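Local coordinates for glycosyl hydrolase family 2, TIM barrel domain protein (Faecalibacterium prausnitzii A2-165, PDB 6ED2) that probably hydrolyses beta-glucuronides, as a gut bacterial beta-glucuronidase of glycosyl hydrolase family 2, and carries a bound magnesium ion, at residues A[69-74]-A[78-83]; A[458-463]-A[468-473]. All coordinates share one frame; numbering follows the deposited sequence.

Both contacts close short loops, and they follow each other along the chain without nesting or crossing. From the N terminus, contact 1 comes first: within the family 2 sugar-binding domain, the chain leaves strand 69-73, runs through the short strand 75-76, and the segment 78-83, which leads into helix 84-87, then folds back against side chains of the first strand. Contact 2 opens far later, in the TIM barrel domain, where six residues join the end of helix 449-463 to strand 470-474. The two centres are about 38 Å apart, their nearest atoms about 24 Å, and they lie on opposite sides of the chain's centre. Each ties together neighbouring elements of its own domain, and neither touches the other.

Contact 1: A[69-74]-A[78-83]; sequences LSMPVP and CDLFTD
Leu80 and Phe81, adjacent in the segment 78-83, press their side chains against Met71 and its neighbours on strand 69-73. The contact is wholly apolar, and the nearest CA atoms, of Met71 and Leu80, are 8.7 Å apart, so side chains bridge the distance. Met71 does this with a folded chain: CG is anti to the backbone N (chi1 175°), and bends at chi2 and chi3 turn the thioether between the two partners. Its SD lies 3.5 Å from CD1 of Leu80, while its CE reaches the end of the Phe81 ring, 3.6 Å from CZ, in an oblique approach. The same methyl, CD1 of Leu80, also points at the ring of Pro72, 3.7 Å from its CG. At the other end of the strand Leu69 comes in against Phe81 from the opposite direction, its CD2 near the ring plane and 3.9 Å from the edge atom CE1. The ring thus has Leu69 and Met71 gathered about its outer end, and the backbone oxygen of Cys78 lies in the ring plane at another part of its edge. Were Phe81 replaced by an alanine, the methyl of Met71 and the branches of Leu69 would probably lose their partner, and a gap would open between the segments. Lys338 and Leu334 of a neighbouring subunit pack on Leu80 and Pro72 respectively, so the cluster borders a subunit interface. Strand 69-73 pairs antiparallel with strand 38-51, so the arrangement is that of a loop packed onto the beta-sheet of the family 2 sugar-binding domain, a jelly-roll fold.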
loop_
_atom_site.group_PDB
_atom_site.type_symbol
_atom_site.label_atom_id
_atom_site.label_comp_id
_atom_site.label_asym_id
_atom_site.label_seq_id
_atom_site.Cartn_x
_atom_site.Cartn_y
_atom_site.Cartn_z
ATOM N N LEU A 69 -33.093 -0.656 -14.693
ATOM C CA LEU A 69 -31.828 0.041 -14.840
ATOM C C LEU A 69 -30.994 -0.700 -15.870
ATOM O O LEU A 69 -31.227 -1.880 -16.152
ATOM C CB LEU A 69 -31.076 0.155 -13.499
ATOM C CG LEU A 69 -30.859 -1.142 -12.730
ATOM C CD1 LEU A 69 -29.507 -1.721 -13.091
ATOM C CD2 LEU A 69 -30.942 -0.898 -11.246
ATOM N N SER A 70 -30.029 0.007 -16.451
ATOM C CA SER A 70 -29.195 -0.588 -17.487
ATOM C C SER A 70 -28.161 -1.504 -16.850
ATOM O O SER A 70 -27.613 -1.202 -15.788
ATOM C CB SER A 70 -28.506 0.498 -18.313
ATOM O OG SER A 70 -27.571 1.192 -17.505
ATOM N N MET A 71 -27.904 -2.628 -17.493
ATOM C CA MET A 71 -27.015 -3.618 -16.906
ATOM C C MET A 71 -26.238 -4.289 -18.024
ATOM O O MET A 71 -26.843 -4.819 -18.959
ATOM C CB MET A 71 -27.805 -4.649 -16.091
ATOM C CG MET A 71 -26.972 -5.791 -15.525
ATOM S SD MET A 71 -25.838 -5.254 -14.212
ATOM C CE MET A 71 -26.866 -4.157 -13.225
ATOM N N PRO A 72 -24.908 -4.241 -18.000
ATOM C CA PRO A 72 -24.137 -4.914 -19.053
ATOM C C PRO A 72 -24.223 -6.428 -18.900
ATOM O O PRO A 72 -24.229 -6.961 -17.789
ATOM C CB PRO A 72 -22.703 -4.413 -18.828
ATOM C CG PRO A 72 -22.660 -4.063 -17.359
ATOM C CD PRO A 72 -24.055 -3.577 -17.000
ATOM N N VAL A 73 -24.294 -7.110 -20.037
ATOM C CA VAL A 73 -24.258 -8.564 -20.140
ATOM C C VAL A 73 -23.136 -8.884 -21.119
ATOM O O VAL A 73 -23.107 -8.314 -22.218
ATOM C CB VAL A 73 -25.606 -9.123 -20.619
ATOM C CG1 VAL A 73 -25.501 -10.610 -20.905
ATOM C CG2 VAL A 73 -26.716 -8.835 -19.597
ATOM N N PRO A 74 -22.172 -9.747 -20.777
ATOM C CA PRO A 74 -22.022 -10.527 -19.546
ATOM C C PRO A 74 -21.358 -9.777 -18.389
ATOM O O PRO A 74 -20.384 -9.064 -18.594
ATOM C CB PRO A 74 -21.128 -11.694 -19.997
ATOM C CG PRO A 74 -20.220 -11.035 -21.029
ATOM C CD PRO A 74 -21.119 -10.067 -21.766
ATOM N N CYS A 78 -23.278 -7.608 -9.136
ATOM C CA CYS A 78 -23.119 -7.158 -7.746
ATOM C C CYS A 78 -22.170 -5.962 -7.610
ATOM O O CYS A 78 -22.459 -5.022 -6.860
ATOM C CB CYS A 78 -22.635 -8.321 -6.865
ATOM S SG CYS A 78 -23.417 -9.943 -7.197
ATOM N N ASP A 79 -21.010 -5.994 -8.276
ATOM C CA ASP A 79 -19.958 -5.011 -8.015
ATOM C C ASP A 79 -20.070 -3.756 -8.879
ATOM O O ASP A 79 -19.176 -2.900 -8.834
ATOM C CB ASP A 79 -18.577 -5.640 -8.221
ATOM C CG ASP A 79 -18.160 -6.515 -7.061
ATOM O OD1 ASP A 79 -18.932 -6.589 -6.071
ATOM O OD2 ASP A 79 -17.063 -7.130 -7.142
ATOM N N LEU A 80 -21.124 -3.642 -9.677
ATOM C CA LEU A 80 -21.343 -2.436 -10.461
ATOM C C LEU A 80 -21.952 -1.324 -9.619
ATOM O O LEU A 80 -21.744 -0.143 -9.926
ATOM C CB LEU A 80 -22.240 -2.756 -11.665
ATOM C CG LEU A 80 -21.615 -3.835 -12.566
ATOM C CD1 LEU A 80 -22.541 -4.213 -13.663
ATOM C CD2 LEU A 80 -20.319 -3.315 -13.151
ATOM N N PHE A 81 -22.674 -1.675 -8.554
ATOM C CA PHE A 81 -23.413 -0.716 -7.742
ATOM C C PHE A 81 -22.529 -0.083 -6.671
ATOM O O PHE A 81 -21.469 -0.603 -6.306
ATOM C CB PHE A 81 -24.609 -1.390 -7.070
ATOM C CG PHE A 81 -25.603 -1.960 -8.040
ATOM C CD1 PHE A 81 -26.544 -1.147 -8.643
ATOM C CD2 PHE A 81 -25.588 -3.304 -8.358
ATOM C CE1 PHE A 81 -27.466 -1.666 -9.540
ATOM C CE2 PHE A 81 -26.507 -3.830 -9.259
ATOM C CZ PHE A 81 -27.446 -3.002 -9.855
ATOM N N THR A 82 -22.993 1.049 -6.148
ATOM C CA THR A 82 -22.279 1.710 -5.065
ATOM C C THR A 82 -22.870 1.442 -3.689
ATOM O O THR A 82 -22.254 1.835 -2.693
ATOM C CB THR A 82 -22.239 3.222 -5.299
ATOM O OG1 THR A 82 -23.566 3.693 -5.544
ATOM C CG2 THR A 82 -21.351 3.540 -6.500
ATOM N N ASP A 83 -24.037 0.796 -3.600
ATOM C CA ASP A 83 -24.691 0.498 -2.326
ATOM C C ASP A 83 -24.640 -1.000 -2.022
ATOM O O ASP A 83 -24.736 -1.833 -2.930
ATOM C CB ASP A 83 -26.144 0.966 -2.342
ATOM C CG ASP A 83 -26.994 0.160 -3.301
ATOM O OD1 ASP A 83 -26.688 0.165 -4.510
ATOM O OD2 ASP A 83 -27.960 -0.488 -2.852
#

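Contact 2: A[458-463]-A[468-473]; sequences ELARRL and RPRTYT
Arg470 on strand 470-474 lays its long side chain against Ala460 and Arg461 of helix 449-463, and it accounts for more than half of the buried area. The aliphatic part touches first: CD of Arg470 is 3.8 Å from CB of Ala460. Beyond it, a bend at chi3 (-63°) swings the guanidinium along the helix toward Arg461, whose own chain is nearly straight up to CD and then bends at chi3. The guanidinium groups overlap obliquely, each with an atom of the other over one face, their planes 38° apart: CZ of Arg470 stands 3.8 Å above the Arg461 plane, displaced toward its rim. NH2 of Arg461 lies 3.1 Å from NH2 of Arg470; both are donors, so this is a close approach of like charges and not a hydrogen bond. The polar end of Arg470 is held by NH1 bonding to Phe457 O and NH2 in a salt bridge with Asp490, which probably offsets its charge and may make the close approach tolerable. Arg461 is exposed and touches a crystal neighbour, so its rotamer may owe something to the lattice.

The backbones are linked by water 1, which donates to Ala460 O at 3.3 Å and to Arg468 O at 2.8 Å, a bridge across the turn between helix and strand. The axes of the helical segment 458-463 and the strand segment 470-473 come within 9.9 Å, their N-to-C directions 141° apart. Ala460, small and directed toward the strand, also packs on Leu438 of the preceding strand 433-440. That strand, this helix and strand 470-474 form a beta-alpha-beta crossover between parallel neighbours, the repeating unit of a TIM barrel.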
loop_
_atom_site.group_PDB
_atom_site.type_symbol
_atom_site.label_atom_id
_atom_site.label_comp_id
_atom_site.label_asym_id
_atom_site.label_seq_id
_atom_site.Cartn_x
_atom_site.Cartn_y
_atom_site.Cartn_z
ATOM N N GLU A 458 -19.129 -43.561 -10.971
ATOM C CA GLU A 458 -19.529 -44.450 -12.059
ATOM C C GLU A 458 -20.053 -43.649 -13.247
ATOM O O GLU A 458 -19.688 -43.915 -14.400
ATOM C CB GLU A 458 -20.579 -45.453 -11.559
ATOM C CG GLU A 458 -19.986 -46.806 -11.113
ATOM C CD GLU A 458 -20.838 -47.579 -10.060
ATOM O OE1 GLU A 458 -20.256 -48.451 -9.363
ATOM O OE2 GLU A 458 -22.072 -47.342 -9.926
ATOM N N LEU A 459 -20.900 -42.651 -12.978
ATOM C CA LEU A 459 -21.391 -41.771 -14.038
ATOM C C LEU A 459 -20.242 -41.109 -14.800
ATOM O O LEU A 459 -20.241 -41.074 -16.035
ATOM C CB LEU A 459 -22.324 -40.722 -13.438
ATOM C CG LEU A 459 -23.065 -39.819 -14.426
ATOM C CD1 LEU A 459 -23.899 -40.652 -15.424
ATOM C CD2 LEU A 459 -23.928 -38.809 -13.662
ATOM N N ALA A 460 -19.236 -40.600 -14.077
ATOM C CA ALA A 460 -18.121 -39.930 -14.747
ATOM C C ALA A 460 -17.354 -40.880 -15.643
ATOM O O ALA A 460 -16.848 -40.474 -16.696
ATOM C CB ALA A 460 -17.167 -39.305 -13.721
ATOM N N ARG A 461 -17.234 -42.144 -15.237
ATOM C CA ARG A 461 -16.625 -43.135 -16.114
ATOM C C ARG A 461 -17.482 -43.365 -17.356
ATOM O O ARG A 461 -16.974 -43.346 -18.485
ATOM C CB ARG A 461 -16.408 -44.437 -15.344
ATOM C CG ARG A 461 -16.001 -45.624 -16.189
ATOM C CD ARG A 461 -15.579 -46.773 -15.292
ATOM N NE ARG A 461 -14.203 -46.625 -14.819
ATOM C CZ ARG A 461 -13.713 -47.211 -13.724
ATOM N NH1 ARG A 461 -14.492 -47.977 -12.966
ATOM N NH2 ARG A 461 -12.436 -47.035 -13.389
ATOM N N ARG A 462 -18.792 -43.568 -17.167
ATOM C CA ARG A 462 -19.681 -43.869 -18.292
ATOM C C ARG A 462 -19.743 -42.724 -19.297
ATOM O O ARG A 462 -19.798 -42.961 -20.510
ATOM C CB ARG A 462 -21.101 -44.152 -17.803
ATOM C CG ARG A 462 -21.315 -45.408 -17.008
ATOM C CD ARG A 462 -22.720 -45.337 -16.424
ATOM N NE ARG A 462 -23.078 -46.500 -15.622
ATOM C CZ ARG A 462 -24.329 -46.771 -15.260
ATOM N NH1 ARG A 462 -25.312 -45.950 -15.638
ATOM N NH2 ARG A 462 -24.604 -47.849 -14.527
ATOM N N LEU A 463 -19.786 -41.476 -18.809
ATOM C CA LEU A 463 -20.016 -40.336 -19.698
ATOM C C LEU A 463 -18.820 -40.036 -20.587
ATOM O O LEU A 463 -18.990 -39.471 -21.672
ATOM C CB LEU A 463 -20.333 -39.086 -18.893
ATOM C CG LEU A 463 -21.674 -39.005 -18.195
ATOM C CD1 LEU A 463 -21.555 -37.889 -17.176
ATOM C CD2 LEU A 463 -22.772 -38.740 -19.214
ATOM N N ARG A 468 -11.030 -40.440 -18.943
ATOM C CA ARG A 468 -10.018 -39.639 -18.280
ATOM C C ARG A 468 -10.118 -39.815 -16.768
ATOM O O ARG A 468 -11.210 -40.045 -16.233
ATOM C CB ARG A 468 -10.185 -38.162 -18.640
ATOM C CG ARG A 468 -9.438 -37.760 -19.891
ATOM C CD ARG A 468 -10.019 -36.492 -20.484
ATOM N NE ARG A 468 -11.327 -36.731 -21.083
ATOM C CZ ARG A 468 -11.844 -35.993 -22.065
ATOM N NH1 ARG A 468 -11.182 -34.928 -22.539
ATOM N NH2 ARG A 468 -13.029 -36.317 -22.568
ATOM N N PRO A 469 -9.003 -39.668 -16.056
ATOM C CA PRO A 469 -8.991 -39.948 -14.607
ATOM C C PRO A 469 -9.926 -39.040 -13.819
ATOM O O PRO A 469 -10.171 -37.887 -14.194
ATOM C CB PRO A 469 -7.527 -39.712 -14.212
ATOM C CG PRO A 469 -6.940 -38.896 -15.336
ATOM C CD PRO A 469 -7.670 -39.323 -16.574
ATOM N N ARG A 470 -10.463 -39.583 -12.717
ATOM C CA ARG A 470 -11.409 -38.877 -11.857
ATOM C C ARG A 470 -10.801 -38.636 -10.481
ATOM O O ARG A 470 -10.065 -39.483 -9.961
ATOM C CB ARG A 470 -12.719 -39.651 -11.691
ATOM C CG ARG A 470 -13.371 -40.101 -12.998
ATOM C CD ARG A 470 -14.165 -41.393 -12.771
ATOM N NE ARG A 470 -13.257 -42.467 -12.368
ATOM C CZ ARG A 470 -13.638 -43.652 -11.905
ATOM N NH1 ARG A 470 -14.926 -43.927 -11.775
ATOM N NH2 ARG A 470 -12.728 -44.560 -11.577
ATOM N N THR A 471 -11.116 -37.479 -9.894
ATOM C CA THR A 471 -10.581 -37.086 -8.600
ATOM C C THR A 471 -11.631 -36.251 -7.881
ATOM O O THR A 471 -12.713 -35.984 -8.408
ATOM C CB THR A 471 -9.251 -36.308 -8.741
ATOM O OG1 THR A 471 -8.577 -36.260 -7.469
ATOM C CG2 THR A 471 -9.496 -34.867 -9.220
ATOM N N TYR A 472 -11.304 -35.861 -6.654
ATOM C CA TYR A 472 -12.049 -34.867 -5.892
ATOM C C TYR A 472 -11.072 -34.347 -4.859
ATOM O O TYR A 472 -10.108 -35.030 -4.525
ATOM C CB TYR A 472 -13.292 -35.450 -5.230
ATOM C CG TYR A 472 -13.014 -36.216 -3.947
ATOM C CD1 TYR A 472 -13.191 -35.616 -2.693
ATOM C CD2 TYR A 472 -12.593 -37.552 -3.985
ATOM C CE1 TYR A 472 -12.948 -36.319 -1.515
ATOM C CE2 TYR A 472 -12.347 -38.265 -2.814
ATOM C CZ TYR A 472 -12.535 -37.653 -1.586
ATOM O OH TYR A 472 -12.293 -38.372 -0.436
ATOM N N THR A 473 -11.291 -33.135 -4.363
ATOM C CA THR A 473 -10.277 -32.570 -3.487
ATOM C C THR A 473 -10.623 -32.850 -2.032
ATOM O O THR A 473 -11.778 -32.730 -1.614
ATOM C CB THR A 473 -10.096 -31.068 -3.724
ATOM O OG1 THR A 473 -11.287 -30.380 -3.331
ATOM C CG2 THR A 473 -9.800 -30.801 -5.196
HETATM O O HOH W 1 -13.673 -41.229 -16.824
#